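Local coordinates for protein hyaluronidase (Thermobaculum terrenum, PDB 5DIY) that probably removes O-linked N-acetylglucosamine from proteins, acting as a hexosaminidase of glycoside hydrolase family 84, at residues F117-P122 and I162-F167; V190-P195 and A218-N223; N136-Q141 and L174-I179; H48-R53 and P84-V89. One frame throughout, in Å; residues are numbered along the deposited sequence.

Interaction 1 (F117-P122 and I162-F167); sequences FFDNVP and IMCPTF. Unlike the reference sequence in segment 117-122: Asn-120 (reference Asp). With NAG (2-acetamido-2-deoxy-beta-D-glucopyranose), chain E.
Phe-117 and Cys-164 form a parallel beta bridge, CA to CA 4.4 Å, at the ends of strands 113-117 and 160-164; Phe-118 N donates to Cys-164 O at 2.9 Å (N-H...O 146°), and beyond it both chains run on as loops. Phe-117 and Cys-164 put their side chains on the same face: the ring meets the cysteine CB obliquely through CD1, at 3.6 Å, and its CE1 comes near Ile-162 O. Phe-118 leaves in another direction, onto Gln-141 and Leu-145 of helix 137-153, and its CD2 meets CE of Met-163, whose bent chain crosses it at about a right angle. Thr-166, with OG1 beside its own backbone N (chi1 -57°), donates to Phe-118 O at 2.8 Å, while OG1 is also hydrogen-bonded to Gln-141 NE2; its methyl CG2 lies against CG2 of Val-121. A water joins Asn-120 N to Thr-166 O. Asp-119 accepts a bond from the sugar's acetamide: NAG N2 donates to its OD2 at 3.0 Å, nearly straight (166°), and Lys-43 forms a salt bridge with the same oxygen. The SG of Cys-164 lies 3.7 Å from the acetamide methyl C8 of NAG. The engineered Asn-120 bonds through OD1 to Tyr-168 OH and through ND2 to Tyr-14 OH. Two successive acidic positions after the fourth strand of a TIM barrel are the signature of the family 84 active site, the first gripping the acetamide and the second, an aspartate in the natural protein, predicted to be the proton donor.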
# COMPACT_ATOMS: atom_id res chain seq x y z
N PHE C 117 7.50 0.71 19.32
CA PHE C 117 6.15 0.51 18.76
C PHE C 117 5.36 -0.55 19.49
O PHE C 117 5.92 -1.57 19.90
CB PHE C 117 6.22 0.17 17.26
CG PHE C 117 6.97 1.18 16.42
CD1 PHE C 117 7.12 2.51 16.80
CD2 PHE C 117 7.49 0.79 15.19
CE1 PHE C 117 7.81 3.41 16.00
CE2 PHE C 117 8.17 1.68 14.38
CZ PHE C 117 8.33 2.99 14.78
N PHE C 118 4.06 -0.29 19.66
CA PHE C 118 3.12 -1.21 20.33
C PHE C 118 1.89 -1.50 19.46
O PHE C 118 0.82 -1.84 19.98
CB PHE C 118 2.70 -0.61 21.68
CG PHE C 118 3.85 -0.33 22.60
CD1 PHE C 118 4.38 -1.34 23.39
CD2 PHE C 118 4.43 0.93 22.65
CE1 PHE C 118 5.47 -1.10 24.22
CE2 PHE C 118 5.50 1.18 23.48
CZ PHE C 118 6.03 0.17 24.27
N ASP C 119 2.04 -1.37 18.14
CA ASP C 119 0.99 -1.76 17.20
C ASP C 119 0.87 -3.28 17.11
O ASP C 119 1.86 -3.99 17.23
CB ASP C 119 1.25 -1.18 15.81
CG ASP C 119 2.60 -1.60 15.23
OD1 ASP C 119 3.63 -1.32 15.88
OD2 ASP C 119 2.62 -2.18 14.13
N ASN C 120 -0.36 -3.76 16.90
CA ASN C 120 -0.64 -5.18 16.70
C ASN C 120 -0.12 -6.06 17.84
O ASN C 120 0.70 -6.96 17.65
CB ASN C 120 -0.10 -5.66 15.34
CG ASN C 120 -0.63 -4.83 14.18
OD1 ASN C 120 -1.62 -4.11 14.31
ND2 ASN C 120 0.04 -4.93 13.04
N VAL C 121 -0.59 -5.72 19.04
CA VAL C 121 -0.38 -6.50 20.26
C VAL C 121 -1.75 -6.63 20.93
O VAL C 121 -2.69 -5.93 20.52
CB VAL C 121 0.65 -5.83 21.21
CG1 VAL C 121 1.98 -5.63 20.49
CG2 VAL C 121 0.13 -4.52 21.79
N PRO C 122 -1.89 -7.52 21.94
CA PRO C 122 -3.17 -7.61 22.66
C PRO C 122 -3.57 -6.30 23.33
O PRO C 122 -2.71 -5.57 23.84
CB PRO C 122 -2.90 -8.70 23.70
CG PRO C 122 -1.84 -9.55 23.10
CD PRO C 122 -0.95 -8.58 22.36
N ILE C 162 9.96 8.16 19.39
CA ILE C 162 8.68 8.14 18.69
C ILE C 162 8.04 6.79 19.04
O ILE C 162 8.70 5.75 18.99
CB ILE C 162 8.81 8.39 17.17
CG1 ILE C 162 7.42 8.44 16.51
CG2 ILE C 162 9.69 7.36 16.47
CD1 ILE C 162 7.41 9.13 15.16
N MET C 163 6.78 6.82 19.46
CA MET C 163 6.09 5.60 19.84
C MET C 163 4.90 5.39 18.93
O MET C 163 4.32 6.36 18.42
CB MET C 163 5.68 5.62 21.33
CG MET C 163 4.50 6.52 21.70
SD MET C 163 2.86 5.78 21.50
CE MET C 163 2.87 4.53 22.79
N CYS C 164 4.54 4.13 18.72
CA CYS C 164 3.30 3.77 18.03
C CYS C 164 2.35 3.20 19.06
O CYS C 164 2.68 2.22 19.73
CB CYS C 164 3.54 2.76 16.90
SG CYS C 164 2.06 2.50 15.88
N PRO C 165 1.16 3.81 19.22
CA PRO C 165 0.20 3.28 20.17
C PRO C 165 -0.43 1.97 19.70
O PRO C 165 -0.38 1.64 18.51
CB PRO C 165 -0.86 4.38 20.27
CG PRO C 165 -0.71 5.22 19.05
CD PRO C 165 0.66 5.00 18.50
N THR C 166 -1.00 1.23 20.64
CA THR C 166 -1.72 -0.01 20.36
C THR C 166 -3.04 0.27 19.64
O THR C 166 -3.49 -0.53 18.83
CB THR C 166 -1.93 -0.82 21.66
OG1 THR C 166 -0.64 -1.07 22.25
CG2 THR C 166 -2.63 -2.13 21.39
N PHE C 167 -3.65 1.42 19.94
CA PHE C 167 -4.78 1.95 19.18
C PHE C 167 -4.25 3.13 18.36
O PHE C 167 -4.04 4.22 18.90
CB PHE C 167 -5.91 2.36 20.13
CG PHE C 167 -6.53 1.20 20.86
CD1 PHE C 167 -5.98 0.73 22.05
CD2 PHE C 167 -7.64 0.54 20.33
CE1 PHE C 167 -6.54 -0.35 22.72
CE2 PHE C 167 -8.21 -0.55 20.99
CZ PHE C 167 -7.66 -0.99 22.19
C1 NAG E . -0.51 -2.50 10.29
C2 NAG E . 0.96 -2.36 10.72
C3 NAG E . 1.95 -2.20 9.56
C4 NAG E . 1.38 -2.81 8.29
C5 NAG E . 0.11 -2.06 7.92
C6 NAG E . -0.56 -2.60 6.65
C7 NAG E . 0.84 -0.01 11.51
C8 NAG E . 1.11 0.89 12.67
N2 NAG E . 1.13 -1.30 11.71
O3 NAG E . 3.18 -2.83 9.91
O4 NAG E . 2.31 -2.68 7.21
O5 NAG E . -0.83 -1.98 8.99
O6 NAG E . -0.81 -4.01 6.73
O7 NAG E . 0.37 0.41 10.46
O HOH W 1 -3.10 -2.94 17.49

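Interaction 2 (V190-P195 and A218-N223); sequences VFWTGP and ATLWDN. With NAG (2-acetamido-2-deoxy-beta-D-glucopyranose), chain E.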
# COMPACT_ATOMS: atom_id res chain seq x y z
N VAL C 190 4.14 10.63 18.79
CA VAL C 190 3.12 9.57 18.77
C VAL C 190 2.58 9.37 17.36
O VAL C 190 2.07 10.30 16.74
CB VAL C 190 1.96 9.87 19.74
CG1 VAL C 190 0.87 8.80 19.65
CG2 VAL C 190 2.48 9.98 21.17
N PHE C 191 2.68 8.13 16.88
CA PHE C 191 2.21 7.77 15.54
C PHE C 191 0.69 7.62 15.48
O PHE C 191 0.03 7.37 16.49
CB PHE C 191 2.85 6.46 15.05
CG PHE C 191 4.13 6.64 14.26
CD1 PHE C 191 4.17 7.49 13.17
CD2 PHE C 191 5.26 5.89 14.57
CE1 PHE C 191 5.33 7.63 12.43
CE2 PHE C 191 6.42 6.02 13.83
CZ PHE C 191 6.45 6.90 12.75
N TRP C 192 0.17 7.73 14.26
CA TRP C 192 -1.25 7.59 13.99
C TRP C 192 -1.42 7.37 12.48
O TRP C 192 -0.75 8.03 11.69
CB TRP C 192 -1.96 8.87 14.43
CG TRP C 192 -3.42 8.83 14.28
CD1 TRP C 192 -4.15 9.40 13.28
CD2 TRP C 192 -4.36 8.19 15.14
NE1 TRP C 192 -5.48 9.14 13.46
CE2 TRP C 192 -5.64 8.40 14.60
CE3 TRP C 192 -4.24 7.44 16.32
CZ2 TRP C 192 -6.79 7.90 15.20
CZ3 TRP C 192 -5.39 6.94 16.91
CH2 TRP C 192 -6.65 7.18 16.35
N THR C 193 -2.29 6.45 12.09
CA THR C 193 -2.45 6.08 10.67
C THR C 193 -3.68 6.70 9.99
O THR C 193 -3.78 6.67 8.77
CB THR C 193 -2.42 4.54 10.44
OG1 THR C 193 -3.65 3.94 10.88
CG2 THR C 193 -1.25 3.89 11.18
N GLY C 194 -4.61 7.24 10.78
CA GLY C 194 -5.75 8.01 10.27
C GLY C 194 -7.05 7.30 10.61
O GLY C 194 -7.07 6.52 11.55
N PRO C 195 -8.14 7.58 9.87
CA PRO C 195 -9.41 6.90 10.17
C PRO C 195 -9.37 5.37 10.02
O PRO C 195 -10.11 4.68 10.71
CB PRO C 195 -10.39 7.52 9.16
CG PRO C 195 -9.81 8.85 8.86
CD PRO C 195 -8.32 8.67 8.89
N ALA C 218 0.31 14.95 16.25
CA ALA C 218 0.68 13.57 15.94
C ALA C 218 1.66 13.52 14.78
O ALA C 218 1.79 14.48 14.04
CB ALA C 218 -0.57 12.76 15.60
N THR C 219 2.37 12.40 14.67
CA THR C 219 3.17 12.09 13.49
C THR C 219 2.38 11.05 12.72
O THR C 219 1.87 10.10 13.31
CB THR C 219 4.55 11.51 13.88
OG1 THR C 219 5.18 12.37 14.84
CG2 THR C 219 5.46 11.37 12.66
N LEU C 220 2.25 11.23 11.41
CA LEU C 220 1.47 10.29 10.61
C LEU C 220 2.33 9.12 10.14
O LEU C 220 3.38 9.32 9.52
CB LEU C 220 0.83 10.97 9.40
CG LEU C 220 -0.49 11.71 9.64
CD1 LEU C 220 -0.78 12.60 8.44
CD2 LEU C 220 -1.64 10.75 9.91
N TRP C 221 1.89 7.92 10.49
CA TRP C 221 2.36 6.68 9.88
C TRP C 221 1.35 6.44 8.77
O TRP C 221 0.27 5.93 9.02
CB TRP C 221 2.31 5.54 10.92
CG TRP C 221 2.78 4.17 10.46
CD1 TRP C 221 2.58 3.59 9.23
CD2 TRP C 221 3.49 3.22 11.24
NE1 TRP C 221 3.14 2.34 9.22
CE2 TRP C 221 3.70 2.08 10.43
CE3 TRP C 221 3.98 3.21 12.56
CZ2 TRP C 221 4.38 0.95 10.89
CZ3 TRP C 221 4.65 2.08 13.01
CH2 TRP C 221 4.85 0.97 12.18
N ASP C 222 1.69 6.83 7.55
CA ASP C 222 0.73 6.76 6.46
C ASP C 222 0.96 5.46 5.68
O ASP C 222 2.01 5.28 5.05
CB ASP C 222 0.84 7.99 5.55
CG ASP C 222 -0.46 8.33 4.85
OD1 ASP C 222 -1.42 7.52 4.90
OD2 ASP C 222 -0.55 9.42 4.26
N ASN C 223 -0.03 4.57 5.73
CA ASN C 223 0.08 3.24 5.12
C ASN C 223 -0.29 3.27 3.65
O ASN C 223 -1.30 2.69 3.23
CB ASN C 223 -0.78 2.22 5.88
CG ASN C 223 -0.18 1.80 7.20
OD1 ASN C 223 -0.80 1.93 8.25
ND2 ASN C 223 1.01 1.25 7.15
C1 NAG E . -0.51 -2.50 10.29
C2 NAG E . 0.96 -2.36 10.72
C3 NAG E . 1.95 -2.20 9.56
C4 NAG E . 1.38 -2.81 8.29
C5 NAG E . 0.11 -2.06 7.92
C6 NAG E . -0.56 -2.60 6.65
C7 NAG E . 0.84 -0.01 11.51
C8 NAG E . 1.11 0.89 12.67
N2 NAG E . 1.13 -1.30 11.71
O3 NAG E . 3.18 -2.83 9.91
O4 NAG E . 2.31 -2.68 7.21
O5 NAG E . -0.83 -1.98 8.99
O6 NAG E . -0.81 -4.01 6.73
O7 NAG E . 0.37 0.41 10.46
O HOH W 2 4.10 13.40 17.40
O HOH W 3 -2.68 5.55 6.33
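Val-190 with Thr-219 and Trp-192 with Trp-221 make the two good backbone bonds between parallel strands 190-192 and 218-222. Thr-219 N donates to Val-190 O at 3.0 Å and Trp-221 N to Trp-192 O at 2.9 Å, the latter from well above the carbonyl plane; between them the bond from Trp-192 N to Thr-219 O is weak. CA-H contacts, such as Phe-191 CA to Thr-219 O at 3.2 Å, fill in the ladder. The aromatic contact is T-shaped: the edge of the Trp-221 six-membered ring turns to the face of Phe-191, planes at 69° and centroids 5.1 Å apart. Apolar contacts continue it, with Phe-191 CD1 3.5 Å from Trp-221 CB and Phe-191 CE1 against the methyl CG2 of Thr-219. With chi1 of Trp-221 at -180° the indole extends away from its own backbone N, over to the sugar, and the NAG methyl C8 sits 3.4 Å above the ring. An alanine at Trp-221 is likely to leave that methyl without its floor and the Phe-191 face without its edge partner. Water links Val-190 N with Thr-219 OG1 outside the ladder. The two strands belong to a beta-alpha-beta unit of the barrel: helix 204-214 lies against Trp-192 through Met-207 and Val-210, while strands 160-164 and 251-256 flank the pair, reaching Phe-191 through Ile-162 and Thr-219 through Val-252.

Interaction 3 (N136-Q141 and L174-I179); sequences NLAEAQ and LEYLRI
Ala-138, Tyr-176 and Ile-179 are the heart of a helix-helix contact in the outer layer of the TIM barrel, where the starts of helices 137-153 and 175-183 lie next to each other around strand 160-164. The axes of segments 137-141 and 175-179 approach to 9.0 Å and cross at -27°, with Asn-136 and Leu-174 at the N-cap positions. The small Ala-138 probably lets the helices come this close: its CB lies 3.6 Å from Tyr-176 CD2 and also touches Tyr-176 O and the methyl CG2 of Ile-179. CD1, on the other branch of Ile-179, meets the Asn-136 side chain, which comes from the opposite direction, 4.1 Å from Asn-136 CG. On the inner flank CD1 of Leu-137 comes within 3.9 Å of CE2 in the Tyr-176 ring. CG of Tyr-176 is anti to the backbone N (chi1 167°), a torsion that swings the ring across to helix 137-153 and sets its hydroxyl near the barrel. There the hydroxyl receives a hydrogen bond from Thr-166 N, while Gln-141 NE2 is bonded to Thr-166 OG1, and Phe-167 meets the ring at about 60°. A phenylalanine in place of Tyr-176 would probably leave both Gln-141 OE1 and Thr-166 N without this partner and slacken the tie between helix and loop. Gln-141 reaches over with its chain extended beyond CG, its amide plane almost perpendicular to the phenol ring, and Tyr-176 OH donates to OE1 at 2.6 Å, in the carbonyl plane and on a lone pair.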
# COMPACT_ATOMS: atom_id res chain seq x y z
N ASN C 136 -4.36 -0.17 33.34
CA ASN C 136 -4.58 -0.46 31.92
C ASN C 136 -3.32 -0.31 31.06
O ASN C 136 -2.27 0.12 31.54
CB ASN C 136 -5.75 0.40 31.38
CG ASN C 136 -5.63 1.86 31.77
OD1 ASN C 136 -6.45 2.38 32.53
ND2 ASN C 136 -4.63 2.53 31.25
N LEU C 137 -3.44 -0.69 29.78
CA LEU C 137 -2.34 -0.70 28.81
C LEU C 137 -1.66 0.66 28.68
O LEU C 137 -0.44 0.76 28.71
CB LEU C 137 -2.85 -1.13 27.42
CG LEU C 137 -2.05 -2.10 26.53
CD1 LEU C 137 -2.31 -1.77 25.07
CD2 LEU C 137 -0.56 -2.13 26.81
N ALA C 138 -2.48 1.69 28.50
CA ALA C 138 -1.99 3.07 28.34
C ALA C 138 -1.09 3.54 29.48
O ALA C 138 -0.11 4.22 29.25
CB ALA C 138 -3.16 4.03 28.15
N GLU C 139 -1.42 3.13 30.71
CA GLU C 139 -0.65 3.51 31.90
C GLU C 139 0.69 2.78 31.93
O GLU C 139 1.72 3.38 32.25
CB GLU C 139 -1.43 3.21 33.20
CG GLU C 139 -2.32 4.35 33.66
CD GLU C 139 -3.15 4.01 34.90
OE1 GLU C 139 -4.16 4.70 35.14
OE2 GLU C 139 -2.80 3.05 35.64
N ALA C 140 0.66 1.49 31.63
CA ALA C 140 1.87 0.67 31.60
C ALA C 140 2.85 1.22 30.57
O ALA C 140 4.00 1.48 30.88
CB ALA C 140 1.52 -0.78 31.29
N GLN C 141 2.35 1.41 29.35
CA GLN C 141 3.14 1.95 28.23
C GLN C 141 3.71 3.33 28.53
O GLN C 141 4.89 3.58 28.27
CB GLN C 141 2.28 2.01 26.96
CG GLN C 141 1.99 0.63 26.38
CD GLN C 141 1.05 0.67 25.20
OE1 GLN C 141 0.43 1.69 24.90
NE2 GLN C 141 0.94 -0.46 24.50
N LEU C 174 -10.69 7.88 21.95
CA LEU C 174 -10.66 6.68 22.78
C LEU C 174 -9.94 6.98 24.10
O LEU C 174 -8.98 7.75 24.12
CB LEU C 174 -9.96 5.55 22.03
CG LEU C 174 -10.10 4.12 22.57
CD1 LEU C 174 -11.50 3.59 22.30
CD2 LEU C 174 -9.06 3.22 21.93
N GLU C 175 -10.42 6.36 25.18
CA GLU C 175 -9.88 6.60 26.53
C GLU C 175 -8.38 6.33 26.61
O GLU C 175 -7.63 7.13 27.17
CB GLU C 175 -10.63 5.73 27.55
CG GLU C 175 -10.16 5.89 28.99
CD GLU C 175 -10.99 5.07 29.97
OE1 GLU C 175 -12.13 5.48 30.26
OE2 GLU C 175 -10.50 4.03 30.46
N TYR C 176 -7.96 5.20 26.05
CA TYR C 176 -6.54 4.85 25.91
C TYR C 176 -5.70 6.03 25.37
O TYR C 176 -4.66 6.37 25.94
CB TYR C 176 -6.41 3.60 25.01
CG TYR C 176 -5.01 3.31 24.52
CD1 TYR C 176 -4.50 3.97 23.40
CD2 TYR C 176 -4.21 2.36 25.14
CE1 TYR C 176 -3.22 3.72 22.94
CE2 TYR C 176 -2.92 2.09 24.68
CZ TYR C 176 -2.44 2.78 23.58
OH TYR C 176 -1.17 2.55 23.10
N LEU C 177 -6.16 6.65 24.28
CA LEU C 177 -5.46 7.79 23.66
C LEU C 177 -5.41 9.03 24.56
O LEU C 177 -4.40 9.75 24.59
CB LEU C 177 -6.12 8.17 22.34
CG LEU C 177 -6.01 7.14 21.22
CD1 LEU C 177 -6.94 7.49 20.07
CD2 LEU C 177 -4.56 7.02 20.74
N ARG C 178 -6.50 9.29 25.28
CA ARG C 178 -6.57 10.40 26.25
C ARG C 178 -5.62 10.17 27.44
O ARG C 178 -4.96 11.11 27.89
CB ARG C 178 -8.01 10.62 26.73
CG ARG C 178 -8.85 11.51 25.81
CD ARG C 178 -10.30 11.04 25.68
NE ARG C 178 -10.86 10.57 26.96
CZ ARG C 178 -11.88 9.72 27.10
NH1 ARG C 178 -12.54 9.22 26.06
NH2 ARG C 178 -12.26 9.37 28.33
N ILE C 179 -5.55 8.94 27.93
CA ILE C 179 -4.60 8.58 28.99
C ILE C 179 -3.17 8.76 28.50
O ILE C 179 -2.32 9.27 29.22
CB ILE C 179 -4.80 7.13 29.49
CG1 ILE C 179 -6.17 6.96 30.17
CG2 ILE C 179 -3.70 6.73 30.48
CD1 ILE C 179 -6.67 5.52 30.20

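Interaction 4 (H48-R53 and P84-V89); sequences HRELWR and PGLSLV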
# COMPACT_ATOMS: atom_id res chain seq x y z
N HIS C 48 13.79 -7.23 15.39
CA HIS C 48 12.95 -6.04 15.58
C HIS C 48 11.75 -6.31 16.52
O HIS C 48 11.32 -5.39 17.24
CB HIS C 48 12.46 -5.50 14.23
CG HIS C 48 11.44 -4.42 14.34
ND1 HIS C 48 11.75 -3.14 14.73
CD2 HIS C 48 10.10 -4.44 14.14
CE1 HIS C 48 10.65 -2.41 14.76
NE2 HIS C 48 9.63 -3.18 14.40
N ARG C 49 11.24 -7.54 16.52
CA ARG C 49 9.93 -7.82 17.12
C ARG C 49 9.89 -9.03 18.06
O ARG C 49 9.97 -8.84 19.27
CB ARG C 49 8.87 -7.90 16.02
CG ARG C 49 7.43 -7.81 16.51
CD ARG C 49 6.54 -7.18 15.45
NE ARG C 49 5.14 -7.11 15.86
CZ ARG C 49 4.20 -8.02 15.60
NH1 ARG C 49 4.47 -9.14 14.93
NH2 ARG C 49 2.96 -7.81 16.04
N GLU C 50 9.82 -10.25 17.53
CA GLU C 50 9.59 -11.43 18.39
C GLU C 50 10.79 -11.69 19.29
O GLU C 50 10.63 -11.91 20.49
CB GLU C 50 9.29 -12.69 17.56
CG GLU C 50 7.92 -12.68 16.89
CD GLU C 50 7.93 -12.09 15.49
OE1 GLU C 50 8.84 -11.30 15.16
OE2 GLU C 50 7.01 -12.40 14.71
N LEU C 51 11.98 -11.64 18.70
CA LEU C 51 13.24 -11.77 19.43
C LEU C 51 13.86 -10.39 19.73
O LEU C 51 15.06 -10.19 19.55
CB LEU C 51 14.22 -12.65 18.63
CG LEU C 51 13.73 -14.05 18.23
CD1 LEU C 51 14.88 -14.88 17.66
CD2 LEU C 51 13.09 -14.79 19.40
N TRP C 52 13.04 -9.46 20.20
CA TRP C 52 13.50 -8.10 20.53
C TRP C 52 14.56 -8.03 21.63
O TRP C 52 15.35 -7.09 21.67
CB TRP C 52 12.32 -7.20 20.90
CG TRP C 52 11.66 -7.47 22.22
CD1 TRP C 52 10.58 -8.27 22.46
CD2 TRP C 52 12.03 -6.91 23.48
NE1 TRP C 52 10.26 -8.24 23.79
CE2 TRP C 52 11.14 -7.42 24.45
CE3 TRP C 52 13.04 -6.03 23.90
CZ2 TRP C 52 11.21 -7.07 25.80
CZ3 TRP C 52 13.12 -5.68 25.24
CH2 TRP C 52 12.21 -6.20 26.17
N ARG C 53 14.56 -9.01 22.53
CA ARG C 53 15.58 -9.09 23.59
C ARG C 53 16.96 -9.48 23.07
O ARG C 53 17.96 -9.10 23.67
CB ARG C 53 15.15 -10.07 24.68
CG ARG C 53 13.91 -9.62 25.43
CD ARG C 53 13.55 -10.60 26.52
NE ARG C 53 12.25 -10.30 27.12
CZ ARG C 53 11.06 -10.63 26.61
NH1 ARG C 53 10.96 -11.30 25.46
NH2 ARG C 53 9.96 -10.29 27.27
N PRO C 84 8.56 -4.38 21.27
CA PRO C 84 8.64 -5.35 22.36
C PRO C 84 7.29 -5.81 22.95
O PRO C 84 7.29 -6.65 23.85
CB PRO C 84 9.41 -4.57 23.42
CG PRO C 84 8.89 -3.18 23.26
CD PRO C 84 8.63 -3.00 21.79
N GLY C 85 6.18 -5.30 22.42
CA GLY C 85 4.88 -5.42 23.06
C GLY C 85 4.21 -6.78 23.07
O GLY C 85 3.20 -6.95 23.76
N LEU C 86 4.72 -7.75 22.32
CA LEU C 86 4.17 -9.11 22.34
C LEU C 86 4.51 -9.84 23.63
O LEU C 86 3.72 -10.67 24.08
CB LEU C 86 4.65 -9.94 21.14
CG LEU C 86 4.30 -9.44 19.74
CD1 LEU C 86 5.04 -10.27 18.70
CD2 LEU C 86 2.80 -9.49 19.51
N SER C 87 5.67 -9.55 24.21
CA SER C 87 6.15 -10.23 25.43
C SER C 87 6.72 -9.32 26.54
O SER C 87 7.17 -9.84 27.56
CB SER C 87 7.19 -11.28 25.04
OG SER C 87 8.29 -10.68 24.39
N LEU C 88 6.69 -8.00 26.37
CA LEU C 88 7.28 -7.10 27.37
C LEU C 88 6.53 -7.15 28.70
O LEU C 88 5.31 -7.08 28.72
CB LEU C 88 7.30 -5.65 26.87
CG LEU C 88 7.70 -4.52 27.83
CD1 LEU C 88 9.12 -4.73 28.34
CD2 LEU C 88 7.58 -3.16 27.15
N VAL C 89 7.28 -7.27 29.79
CA VAL C 89 6.77 -7.02 31.13
C VAL C 89 7.06 -5.55 31.42
O VAL C 89 8.19 -5.18 31.74
CB VAL C 89 7.42 -7.94 32.19
CG1 VAL C 89 6.68 -7.84 33.51
CG2 VAL C 89 7.45 -9.39 31.70
O HOH W 4 7.22 -8.04 20.82
O HOH W 5 8.18 -10.67 21.60
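The indole of Trp-52 is sandwiched between Pro-84 of the facing loop and its own neighbour Arg-53, where the loops after the second and third strands of the TIM barrel meet. Pro-84 comes over one face of the indole in a CH-pi contact, its CB 3.5 Å from the centroid of the five-membered ring and 15° off the normal. The opposite face is covered by CG of Arg-53, whose extended chain carries the guanidinium along the ring so that its own face meets CZ2 near the rim. CD1 of Leu-88 lies 4.0 Å from Trp-52 CZ2, the side chains crossing at about a right angle. At the ring edge Ser-87 takes the polar end: Trp-52 NE1 donates to Ser-87 OG at 3.2 Å, close to the ring plane, and Arg-53 NH1 donates to the same oxygen at 2.9 Å, tilted from the guanidinium plane, so two good donors grip one hydroxyl. OG of Ser-87 lies between its backbone N and carbonyl carbon (chi1 60°), which points it at both. Arg-53 NH2 adds a weak bond to Ser-87 O, but its chief partner is a salt bridge with Glu-95. Farther along, Leu-86 crosses Arg-49, its CD1 3.9 Å above the centre of the guanidinium, an apolar cover over the flat group of an arginine beside Lys-43 and the engineered Asn-120. Two waters also bridge the loops, one from Leu-86 N, 2.9 Å away, to Arg-49 O, the other from Glu-50 O to Ser-87 OG, 2.8 Å away.

In the fold
Interactions 1 and 2 belong to one sheet, their centres about 11 Å apart: strands 160-164 and 189-192 are neighbours, with a probable hydrogen bond, Phe-191 N to Met-163 O, 2.9 Å. Both reach the bound NAG, the first from the acetamide nitrogen and the second from beneath its methyl. Interaction 3 lies behind interaction 1 in a second shell, centres about 11 Å apart, with Thr-166 bridging to Tyr-176 OH and Gln-141 NE2; Tyr-176 is about 11 Å from the sugar between nearest side-chain atoms. Interaction 4 borders interaction 1 on another side, where Arg-49 NH2 comes 2.9 Å from Asn-120 O and Val-121 packs on Gly-85. Interactions 2 and 4 do not touch, their centres about 22 Å apart.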